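Local coordinates for tRNA (uracil(54)-C(5))-methyltransferase (Pyrococcus abyssi, PDB 2JJQ), which catalyses the S-adenosyl-L-methionine-dependent methylation of uridine 54 in tRNA at C5, giving 5-methyluridine, at residues A[275-278]-A[279-282]; A[386-389]-A[390-393]; A[255-259]-A[260-264]; A[410-413]-A[414-417]. All coordinates share one frame; numbering follows the deposited sequence.

Contact 1: residues A[275-278]-A[279-282]; sequences SYQA and VNLV
Gln277 and Asn280 join their side-chain amides one turn apart near the start of helix 275-288, the helix that precedes strand 293-297 of the class I methyltransferase sheet. From CB outward, the glutamine first lies against Met411. At CG the chain folds back (chi2 -54°), and this bend turns the amide along the helix. Gln277 CD then lies 4.1 Å from Asn280 ND2. Gln277 OE1 does the real touching: it accepts from Asn280 ND2 at 3.0 Å and also rests 3.3 Å from Asn280 CB. The two amides are far from coplanar, their planes 74° apart, and the ND2 donor stands 35° out of the glutamine's carbonyl plane, so the bond misses the lone-pair direction. At the far side of the same amide, NE2 donates to the backbone oxygens of Val119 and Asp410. With both ends of this buried amide bonded, its rotation is fixed, and the helix is tied to the loop after strand 403-409.

Val279 and Val282 turn to Leu258 of the neighbouring hairpin, whereas Leu281 heads for Phe304, Glu419 and Val421 near the S-adenosyl-L-homocysteine. Backbone bonds carry the turn beneath them: Leu281 N meets Gln277 O at 2.8 Å, and Val282 N reaches Ala278 O at 3.0 Å while Val282 CG2 sits 3.5 Å from that oxygen.

Contact 2: residues A[386-389]-A[390-393]; sequences SCNP and ETFA
The start of helix 389-398, where the loop holding the predicted nucleophile Cys387 passes into the helix, is organised by Asn388 and Thr391. Asn388 occupies the N-cap position, yet its side chain makes no capping bond; the backbone carbonyl does the work. Asn388 O takes two donors: Phe392 N comes in almost straight at 3.0 Å, and Thr391 OG1 approaches in the carbonyl plane, on a lone pair, at 2.9 Å. The threonine can do this because OG1 lies between its own backbone N and carbonyl carbon (chi1 74°), which swings the hydroxyl back over the first turn and brings it 3.2 Å from Asn388 CB. The methyl CG2 of Thr391 packs against Asn388 CB at 3.7 Å.

Before the helix, Ser386 OG accepts from Asn388 N at 3.0 Å, closing an ST turn around Cys387. Cys387 leaves the helix behind, and its side chain touches Glu419 and Phe412. Phe392 sends its ring in another direction, against strands 403-409 and 419-424, and meets Tyr384 edge-to-face. The next helical bond runs from Ala393 N to Pro389 O at 2.9 Å, and Ala393 CB lies 3.4 Å from that oxygen.

Contact 3: residues A[255-259]-A[260-264]; sequences RERLD and DVDYL
Asp262 is gripped by two arginines from the facing strand, one at each carboxylate oxygen. Asp262 OD2 receives Arg255 NH1 at 2.6 Å, on its anti side and practically within the guanidinium plane. Asp262 OD1 receives Arg257 NE, also at 2.6 Å but on the syn side, with a weak second bond from Arg257 NH2. Both guanidinium groups stand steeply to the carboxylate, their planes 80° and 70° from it. Arg255 reaches its oxygen with a chain extended from CG to NE, whereas Arg257 bends at its third torsion (chi3 -88°), bringing NE to OD1 and one guanidinium face over Asp260 O.

This network lies across one face of a two-stranded antiparallel beta hairpin, closed by a type II' turn from Leu258 to Val261. Glu256 and Tyr263 form a hydrogen-bonded pair, N to O at 2.9 Å in both directions. At the turn, Leu258 N binds Val261 O at 2.9 Å, and Val261 N returns to Leu258 O. The two aspartates of the turn have partners beyond the hairpin: Asp259 pairs with Arg283 and Asp260 with Arg311.

On the opposite face, Leu258 crosses Tyr263 at about a right angle, its CG 3.5 Å from Tyr263 CE2. Tyr263 OH bonds to Thr303 O, and Glu256 reaches Ser275, so this face docks on helices 303-310 and 275-288. With two cationic neighbours, the buried carboxylate of Asp262 is probably held ionised, and its double grip pins the strands together on the face away from the leucine-tyrosine packing.

Contact 4: residues A[410-413]-A[414-417]; sequences DMFP and HTPH
Beside the predicted catalytic Cys387, the loop between strands 403-409 and 419-424 folds back on itself so that Phe412 meets Thr415 and His417. Phe412, whose ring packs on Cys387, offers its carbonyl oxygen to two donors on Thr415: the hydroxyl OG1 at 2.8 Å and the backbone N at 3.2 Å, both tilted from the carbonyl plane. The hydroxyl is brought there by chi1 80°, which places OG1 between the threonine's own backbone N and carbonyl carbon. Thr415 OG1 also accepts from His417 N at 3.1 Å, so a single oxygen links both halves of the loop.

Two motifs overlap here: a type II beta turn from Phe412 to Thr415, with His414 at a positive phi (72°), and an ST turn from Thr415 to His417. Within the beta turn Pro413 CB lies over one face of the His414 imidazole, 4.2 Å from its centroid, a CH-pi contact. That imidazole bonds through NE2 to Ile124 O and lies close to Cys90, by similarity a ligand of the [4Fe-4S] cluster.

Across the loop, His417 CB comes within 3.7 Å of Phe412 CD2. A water accepts from Phe412 N at 2.7 Å, between Asp410 OD1 and His417 O. Lys104 binds those same two oxygens through NZ, while Asp410 OD2 is held by Tyr97 OH.

Contacts 1 and 3 are buried and share an interface between helix 275-288 and the hairpin. Contacts 2 and 4 are only partly buried; contact 2 holds the predicted nucleophile and contact 4 packs beside it, with Cys387 CB 4.0 Å from Phe412 CE2. Helix 275-288 also reaches contact 4, through Gln277 to Asp410 and Met411, but contact 1 does not touch contact 2. Chemistry follows place. Beyond backbone bonds, the hairpin adds salt bridges across its strands and the helix a neutral amide pair, whereas the helix start of contact 2 and the loop of contact 4 each use a threonine hydroxyl on a backbone carbonyl three residues earlier, aided in contact 4 by water.

Contact 1: residues A[275-278]-A[279-282]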
loop_
_atom_site.group_PDB
_atom_site.type_symbol
_atom_site.label_atom_id
_atom_site.label_comp_id
_atom_site.label_asym_id
_atom_site.label_seq_id
_atom_site.Cartn_x
_atom_site.Cartn_y
_atom_site.Cartn_z
ATOM N N SER A 275 -1.350 4.216 -8.046
ATOM C CA SER A 275 -2.381 4.082 -9.083
ATOM C C SER A 275 -1.754 3.635 -10.391
ATOM O O SER A 275 -2.394 2.915 -11.176
ATOM C CB SER A 275 -3.133 5.401 -9.289
ATOM O OG SER A 275 -3.863 5.711 -8.103
ATOM N N TYR A 276 -0.508 4.056 -10.642
ATOM C CA TYR A 276 0.093 3.824 -11.984
ATOM C C TYR A 276 0.392 2.381 -12.186
ATOM O O TYR A 276 0.038 1.785 -13.216
ATOM C CB TYR A 276 1.350 4.661 -12.151
ATOM C CG TYR A 276 0.975 6.122 -12.309
ATOM C CD1 TYR A 276 0.643 6.634 -13.556
ATOM C CD2 TYR A 276 0.858 6.959 -11.193
ATOM C CE1 TYR A 276 0.247 7.982 -13.707
ATOM C CE2 TYR A 276 0.477 8.302 -11.343
ATOM C CZ TYR A 276 0.166 8.789 -12.595
ATOM O OH TYR A 276 -0.186 10.122 -12.759
ATOM N N GLN A 277 0.979 1.789 -11.155
ATOM C CA GLN A 277 1.245 0.334 -11.203
ATOM C C GLN A 277 -0.020 -0.452 -11.063
ATOM O O GLN A 277 -0.071 -1.602 -11.498
ATOM C CB GLN A 277 2.012 -0.113 -10.021
ATOM C CG GLN A 277 3.401 -0.280 -10.155
ATOM C CD GLN A 277 3.968 -1.187 -11.279
ATOM O OE1 GLN A 277 3.341 -1.605 -12.291
ATOM N NE2 GLN A 277 5.249 -1.366 -11.126
ATOM N N ALA A 278 -1.018 0.110 -10.371
ATOM C CA ALA A 278 -2.279 -0.618 -10.199
ATOM C C ALA A 278 -2.829 -0.944 -11.589
ATOM O O ALA A 278 -3.491 -1.949 -11.759
ATOM C CB ALA A 278 -3.253 0.226 -9.412
ATOM N N VAL A 279 -2.625 -0.040 -12.550
ATOM C CA VAL A 279 -3.106 -0.259 -13.922
ATOM C C VAL A 279 -2.397 -1.523 -14.446
ATOM O O VAL A 279 -3.044 -2.409 -15.026
ATOM C CB VAL A 279 -2.856 0.956 -14.825
ATOM C CG1 VAL A 279 -3.158 0.615 -16.285
ATOM C CG2 VAL A 279 -3.744 2.146 -14.338
ATOM N N ASN A 280 -1.080 -1.603 -14.268
ATOM C CA ASN A 280 -0.365 -2.815 -14.760
ATOM C C ASN A 280 -0.836 -4.078 -14.023
ATOM O O ASN A 280 -0.923 -5.145 -14.613
ATOM C CB ASN A 280 1.124 -2.644 -14.571
ATOM C CG ASN A 280 1.711 -1.657 -15.543
ATOM O OD1 ASN A 280 1.112 -1.365 -16.605
ATOM N ND2 ASN A 280 2.885 -1.147 -15.222
ATOM N N LEU A 281 -1.130 -3.933 -12.731
ATOM C CA LEU A 281 -1.523 -5.090 -11.895
ATOM C C LEU A 281 -2.857 -5.670 -12.353
ATOM O O LEU A 281 -2.981 -6.877 -12.566
ATOM C CB LEU A 281 -1.580 -4.610 -10.422
ATOM C CG LEU A 281 -2.014 -5.640 -9.387
ATOM C CD1 LEU A 281 -1.017 -6.786 -9.455
ATOM C CD2 LEU A 281 -2.034 -4.919 -8.037
ATOM N N VAL A 282 -3.871 -4.826 -12.577
ATOM C CA VAL A 282 -5.181 -5.366 -13.033
ATOM C C VAL A 282 -5.060 -5.914 -14.452
ATOM O O VAL A 282 -5.690 -6.889 -14.765
ATOM C CB VAL A 282 -6.361 -4.364 -12.923
ATOM C CG1 VAL A 282 -6.551 -3.981 -11.460
ATOM C CG2 VAL A 282 -6.131 -3.067 -13.741
#

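Contact 2: residues A[386-389]-A[390-393]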
loop_
_atom_site.group_PDB
_atom_site.type_symbol
_atom_site.label_atom_id
_atom_site.label_comp_id
_atom_site.label_asym_id
_atom_site.label_seq_id
_atom_site.Cartn_x
_atom_site.Cartn_y
_atom_site.Cartn_z
ATOM N N SER A 386 0.576 -11.281 -4.156
ATOM C CA SER A 386 1.160 -11.232 -2.807
ATOM C C SER A 386 2.219 -10.157 -2.734
ATOM O O SER A 386 3.062 -10.079 -3.630
ATOM C CB SER A 386 1.852 -12.568 -2.481
ATOM O OG SER A 386 2.437 -12.585 -1.178
ATOM N N CYS A 387 2.230 -9.359 -1.676
ATOM C CA CYS A 387 3.442 -8.527 -1.433
ATOM C C CYS A 387 4.309 -9.153 -0.300
ATOM O O CYS A 387 5.201 -8.508 0.229
ATOM C CB CYS A 387 3.084 -7.054 -1.109
ATOM S SG CYS A 387 2.287 -6.907 0.439
ATOM N N ASN A 388 4.067 -10.429 0.013
ATOM C CA ASN A 388 4.873 -11.146 1.012
ATOM C C ASN A 388 5.487 -12.384 0.350
ATOM O O ASN A 388 4.930 -13.470 0.442
ATOM C CB ASN A 388 3.961 -11.563 2.180
ATOM C CG ASN A 388 3.257 -10.346 2.861
ATOM O OD1 ASN A 388 3.919 -9.497 3.455
ATOM N ND2 ASN A 388 1.905 -10.283 2.772
ATOM N N PRO A 389 6.633 -12.217 -0.319
ATOM C CA PRO A 389 7.247 -13.326 -1.056
ATOM C C PRO A 389 7.441 -14.621 -0.230
ATOM O O PRO A 389 7.267 -15.721 -0.758
ATOM C CB PRO A 389 8.604 -12.743 -1.451
ATOM C CG PRO A 389 8.288 -11.258 -1.702
ATOM C CD PRO A 389 7.332 -10.935 -0.573
ATOM N N GLU A 390 7.860 -14.492 1.030
ATOM C CA GLU A 390 8.094 -15.668 1.824
ATOM C C GLU A 390 6.817 -16.442 2.116
ATOM O O GLU A 390 6.848 -17.673 2.139
ATOM C CB GLU A 390 8.856 -15.295 3.115
ATOM C CG GLU A 390 10.278 -14.854 2.801
ATOM C CD GLU A 390 11.153 -14.647 4.035
ATOM O OE1 GLU A 390 10.616 -14.393 5.148
ATOM O OE2 GLU A 390 12.396 -14.714 3.857
ATOM N N THR A 391 5.716 -15.732 2.370
ATOM C CA THR A 391 4.417 -16.399 2.589
ATOM C C THR A 391 3.906 -17.028 1.298
ATOM O O THR A 391 3.402 -18.152 1.319
ATOM C CB THR A 391 3.347 -15.461 3.194
ATOM O OG1 THR A 391 2.903 -14.555 2.184
ATOM C CG2 THR A 391 3.975 -14.636 4.210
ATOM N N PHE A 392 4.052 -16.317 0.175
ATOM C CA PHE A 392 3.726 -16.905 -1.121
ATOM C C PHE A 392 4.494 -18.228 -1.315
ATOM O O PHE A 392 3.932 -19.252 -1.712
ATOM C CB PHE A 392 4.114 -15.961 -2.248
ATOM C CG PHE A 392 4.079 -16.621 -3.582
ATOM C CD1 PHE A 392 2.840 -16.971 -4.157
ATOM C CD2 PHE A 392 5.258 -16.919 -4.269
ATOM C CE1 PHE A 392 2.814 -17.601 -5.425
ATOM C CE2 PHE A 392 5.231 -17.539 -5.476
ATOM C CZ PHE A 392 4.016 -17.877 -6.078
ATOM N N ALA A 393 5.796 -18.187 -1.059
ATOM C CA ALA A 393 6.657 -19.362 -1.292
ATOM C C ALA A 393 6.197 -20.547 -0.455
ATOM O O ALA A 393 6.201 -21.689 -0.933
ATOM C CB ALA A 393 8.135 -19.025 -0.986
#

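Contact 3: residues A[255-259]-A[260-264]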
loop_
_atom_site.group_PDB
_atom_site.type_symbol
_atom_site.label_atom_id
_atom_site.label_comp_id
_atom_site.label_asym_id
_atom_site.label_seq_id
_atom_site.Cartn_x
_atom_site.Cartn_y
_atom_site.Cartn_z
ATOM N N ARG A 255 -13.345 9.217 -7.239
ATOM C CA ARG A 255 -13.071 8.033 -8.038
ATOM C C ARG A 255 -11.632 7.975 -8.501
ATOM O O ARG A 255 -10.984 9.001 -8.795
ATOM C CB ARG A 255 -13.914 7.999 -9.310
ATOM C CG ARG A 255 -15.380 7.741 -9.088
ATOM C CD ARG A 255 -16.143 7.908 -10.412
ATOM N NE ARG A 255 -17.600 7.831 -10.131
ATOM C CZ ARG A 255 -18.503 7.237 -10.930
ATOM N NH1 ARG A 255 -18.139 6.648 -12.073
ATOM N NH2 ARG A 255 -19.783 7.226 -10.592
ATOM N N GLU A 256 -11.155 6.749 -8.608
ATOM C CA GLU A 256 -9.911 6.509 -9.356
ATOM C C GLU A 256 -10.351 5.694 -10.564
ATOM O O GLU A 256 -11.344 4.959 -10.522
ATOM C CB GLU A 256 -8.897 5.682 -8.546
ATOM C CG GLU A 256 -7.594 5.342 -9.331
ATOM C CD GLU A 256 -6.860 6.620 -9.757
ATOM O OE1 GLU A 256 -5.885 6.985 -9.070
ATOM O OE2 GLU A 256 -7.298 7.264 -10.741
ATOM N N ARG A 257 -9.615 5.830 -11.653
ATOM C CA ARG A 257 -9.969 5.078 -12.840
ATOM C C ARG A 257 -8.777 4.292 -13.339
ATOM O O ARG A 257 -7.692 4.881 -13.558
ATOM C CB ARG A 257 -10.459 6.056 -13.933
ATOM C CG ARG A 257 -10.636 5.391 -15.266
ATOM C CD ARG A 257 -11.349 6.346 -16.237
ATOM N NE ARG A 257 -12.777 6.165 -16.076
ATOM C CZ ARG A 257 -13.544 5.674 -17.050
ATOM N NH1 ARG A 257 -12.997 5.404 -18.235
ATOM N NH2 ARG A 257 -14.838 5.483 -16.860
ATOM N N LEU A 258 -8.949 2.965 -13.484
ATOM C CA LEU A 258 -7.908 2.111 -14.108
ATOM C C LEU A 258 -8.384 1.698 -15.480
ATOM O O LEU A 258 -9.336 0.932 -15.605
ATOM C CB LEU A 258 -7.695 0.847 -13.249
ATOM C CG LEU A 258 -7.391 1.149 -11.747
ATOM C CD1 LEU A 258 -6.964 -0.231 -11.103
ATOM C CD2 LEU A 258 -6.294 2.187 -11.589
ATOM N N ASP A 259 -7.728 2.228 -16.508
ATOM C CA ASP A 259 -8.209 2.077 -17.887
ATOM C C ASP A 259 -9.658 2.624 -17.998
ATOM O O ASP A 259 -9.887 3.858 -17.868
ATOM C CB ASP A 259 -8.042 0.634 -18.352
ATOM C CG ASP A 259 -6.579 0.255 -18.575
ATOM O OD1 ASP A 259 -5.734 1.151 -18.849
ATOM O OD2 ASP A 259 -6.249 -0.947 -18.479
ATOM N N ASP A 260 -10.650 1.753 -18.204
ATOM C CA ASP A 260 -12.029 2.225 -18.307
ATOM C C ASP A 260 -12.871 1.862 -17.082
ATOM O O ASP A 260 -14.120 1.897 -17.148
ATOM C CB ASP A 260 -12.680 1.638 -19.553
ATOM C CG ASP A 260 -12.627 0.104 -19.611
ATOM O OD1 ASP A 260 -11.877 -0.557 -18.873
ATOM O OD2 ASP A 260 -13.348 -0.460 -20.459
ATOM N N VAL A 261 -12.221 1.414 -15.996
ATOM C CA VAL A 261 -13.006 0.942 -14.848
ATOM C C VAL A 261 -12.900 1.941 -13.698
ATOM O O VAL A 261 -11.765 2.298 -13.339
ATOM C CB VAL A 261 -12.467 -0.447 -14.407
ATOM C CG1 VAL A 261 -13.214 -0.930 -13.202
ATOM C CG2 VAL A 261 -12.585 -1.462 -15.597
ATOM N N ASP A 262 -14.032 2.407 -13.145
ATOM C CA ASP A 262 -14.019 3.397 -12.067
ATOM C C ASP A 262 -14.113 2.658 -10.724
ATOM O O ASP A 262 -14.749 1.591 -10.647
ATOM C CB ASP A 262 -15.220 4.330 -12.203
ATOM C CG ASP A 262 -15.024 5.411 -13.261
ATOM O OD1 ASP A 262 -13.902 5.612 -13.777
ATOM O OD2 ASP A 262 -16.022 6.091 -13.537
ATOM N N TYR A 263 -13.483 3.220 -9.692
ATOM C CA TYR A 263 -13.500 2.675 -8.354
ATOM C C TYR A 263 -13.750 3.825 -7.395
ATOM O O TYR A 263 -13.005 4.819 -7.422
ATOM C CB TYR A 263 -12.174 2.036 -7.983
ATOM C CG TYR A 263 -11.774 0.875 -8.867
ATOM C CD1 TYR A 263 -12.207 -0.402 -8.570
ATOM C CD2 TYR A 263 -10.990 1.067 -10.012
ATOM C CE1 TYR A 263 -11.855 -1.485 -9.372
ATOM C CE2 TYR A 263 -10.609 -0.040 -10.846
ATOM C CZ TYR A 263 -11.045 -1.307 -10.480
ATOM O OH TYR A 263 -10.704 -2.416 -11.217
ATOM N N LEU A 264 -14.751 3.658 -6.541
ATOM C CA LEU A 264 -15.109 4.674 -5.560
ATOM C C LEU A 264 -14.125 4.640 -4.431
ATOM O O LEU A 264 -13.752 3.548 -3.971
ATOM C CB LEU A 264 -16.510 4.373 -4.982
ATOM C CG LEU A 264 -17.550 4.502 -6.122
ATOM C CD1 LEU A 264 -18.902 3.855 -5.633
ATOM C CD2 LEU A 264 -17.762 5.943 -6.593
#

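Contact 4: residues A[410-413]-A[414-417]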
loop_
_atom_site.group_PDB
_atom_site.type_symbol
_atom_site.label_atom_id
_atom_site.label_comp_id
_atom_site.label_asym_id
_atom_site.label_seq_id
_atom_site.Cartn_x
_atom_site.Cartn_y
_atom_site.Cartn_z
ATOM N N ASP A 410 6.731 -3.433 -9.206
ATOM C CA ASP A 410 7.162 -2.517 -8.163
ATOM C C ASP A 410 5.990 -1.593 -7.762
ATOM O O ASP A 410 5.860 -0.450 -8.234
ATOM C CB ASP A 410 8.406 -1.711 -8.556
ATOM C CG ASP A 410 8.923 -0.907 -7.384
ATOM O OD1 ASP A 410 8.616 -1.319 -6.246
ATOM O OD2 ASP A 410 9.534 0.170 -7.551
ATOM N N MET A 411 5.145 -2.088 -6.873
ATOM C CA MET A 411 4.017 -1.296 -6.426
ATOM C C MET A 411 4.504 -0.260 -5.423
ATOM O O MET A 411 3.796 0.753 -5.138
ATOM C CB MET A 411 2.946 -2.229 -5.781
ATOM C CG MET A 411 2.154 -3.041 -6.883
ATOM S SD MET A 411 0.920 -2.007 -7.751
ATOM C CE MET A 411 0.380 -0.990 -6.376
ATOM N N PHE A 412 5.711 -0.476 -4.892
ATOM C CA PHE A 412 6.148 0.281 -3.704
ATOM C C PHE A 412 7.566 0.868 -3.878
ATOM O O PHE A 412 8.491 0.520 -3.117
ATOM C CB PHE A 412 6.135 -0.623 -2.480
ATOM C CG PHE A 412 4.855 -1.367 -2.317
ATOM C CD1 PHE A 412 3.739 -0.741 -1.838
ATOM C CD2 PHE A 412 4.792 -2.690 -2.670
ATOM C CE1 PHE A 412 2.508 -1.443 -1.683
ATOM C CE2 PHE A 412 3.583 -3.401 -2.532
ATOM C CZ PHE A 412 2.454 -2.775 -2.034
ATOM N N PRO A 413 7.713 1.777 -4.822
ATOM C CA PRO A 413 9.025 2.426 -5.005
ATOM C C PRO A 413 9.583 3.009 -3.689
ATOM O O PRO A 413 8.821 3.513 -2.842
ATOM C CB PRO A 413 8.706 3.583 -5.952
ATOM C CG PRO A 413 7.439 3.146 -6.709
ATOM C CD PRO A 413 6.669 2.290 -5.747
ATOM N N HIS A 414 10.924 2.987 -3.539
ATOM C CA HIS A 414 11.606 3.570 -2.383
ATOM C C HIS A 414 11.425 2.783 -1.093
ATOM O O HIS A 414 11.824 3.260 -0.030
ATOM C CB HIS A 414 11.258 5.050 -2.139
ATOM C CG HIS A 414 11.257 5.870 -3.386
ATOM N ND1 HIS A 414 12.363 5.973 -4.203
ATOM C CD2 HIS A 414 10.281 6.614 -3.975
ATOM C CE1 HIS A 414 12.092 6.761 -5.231
ATOM N NE2 HIS A 414 10.824 7.159 -5.127
ATOM N N THR A 415 10.818 1.605 -1.184
ATOM C CA THR A 415 10.720 0.681 -0.060
ATOM C C THR A 415 11.273 -0.659 -0.548
ATOM O O THR A 415 11.372 -0.896 -1.771
ATOM C CB THR A 415 9.252 0.461 0.372
ATOM O OG1 THR A 415 8.653 -0.477 -0.534
ATOM C CG2 THR A 415 8.452 1.776 0.331
ATOM N N PRO A 416 11.592 -1.581 0.394
ATOM C CA PRO A 416 12.039 -2.907 -0.035
ATOM C C PRO A 416 10.941 -3.840 -0.561
ATOM O O PRO A 416 11.231 -4.970 -0.940
ATOM C CB PRO A 416 12.654 -3.518 1.242
ATOM C CG PRO A 416 12.504 -2.531 2.306
ATOM C CD PRO A 416 11.603 -1.419 1.859
ATOM N N HIS A 417 9.692 -3.371 -0.585
ATOM C CA HIS A 417 8.563 -4.249 -0.851
ATOM C C HIS A 417 8.241 -4.372 -2.315
ATOM O O HIS A 417 8.440 -3.442 -3.107
ATOM C CB HIS A 417 7.320 -3.740 -0.120
ATOM C CG HIS A 417 7.556 -3.481 1.327
ATOM N ND1 HIS A 417 8.049 -4.443 2.178
ATOM C CD2 HIS A 417 7.426 -2.355 2.064
ATOM C CE1 HIS A 417 8.174 -3.931 3.388
ATOM N NE2 HIS A 417 7.787 -2.672 3.349
HETATM O O HOH W 1 7.008 -2.868 -5.083
#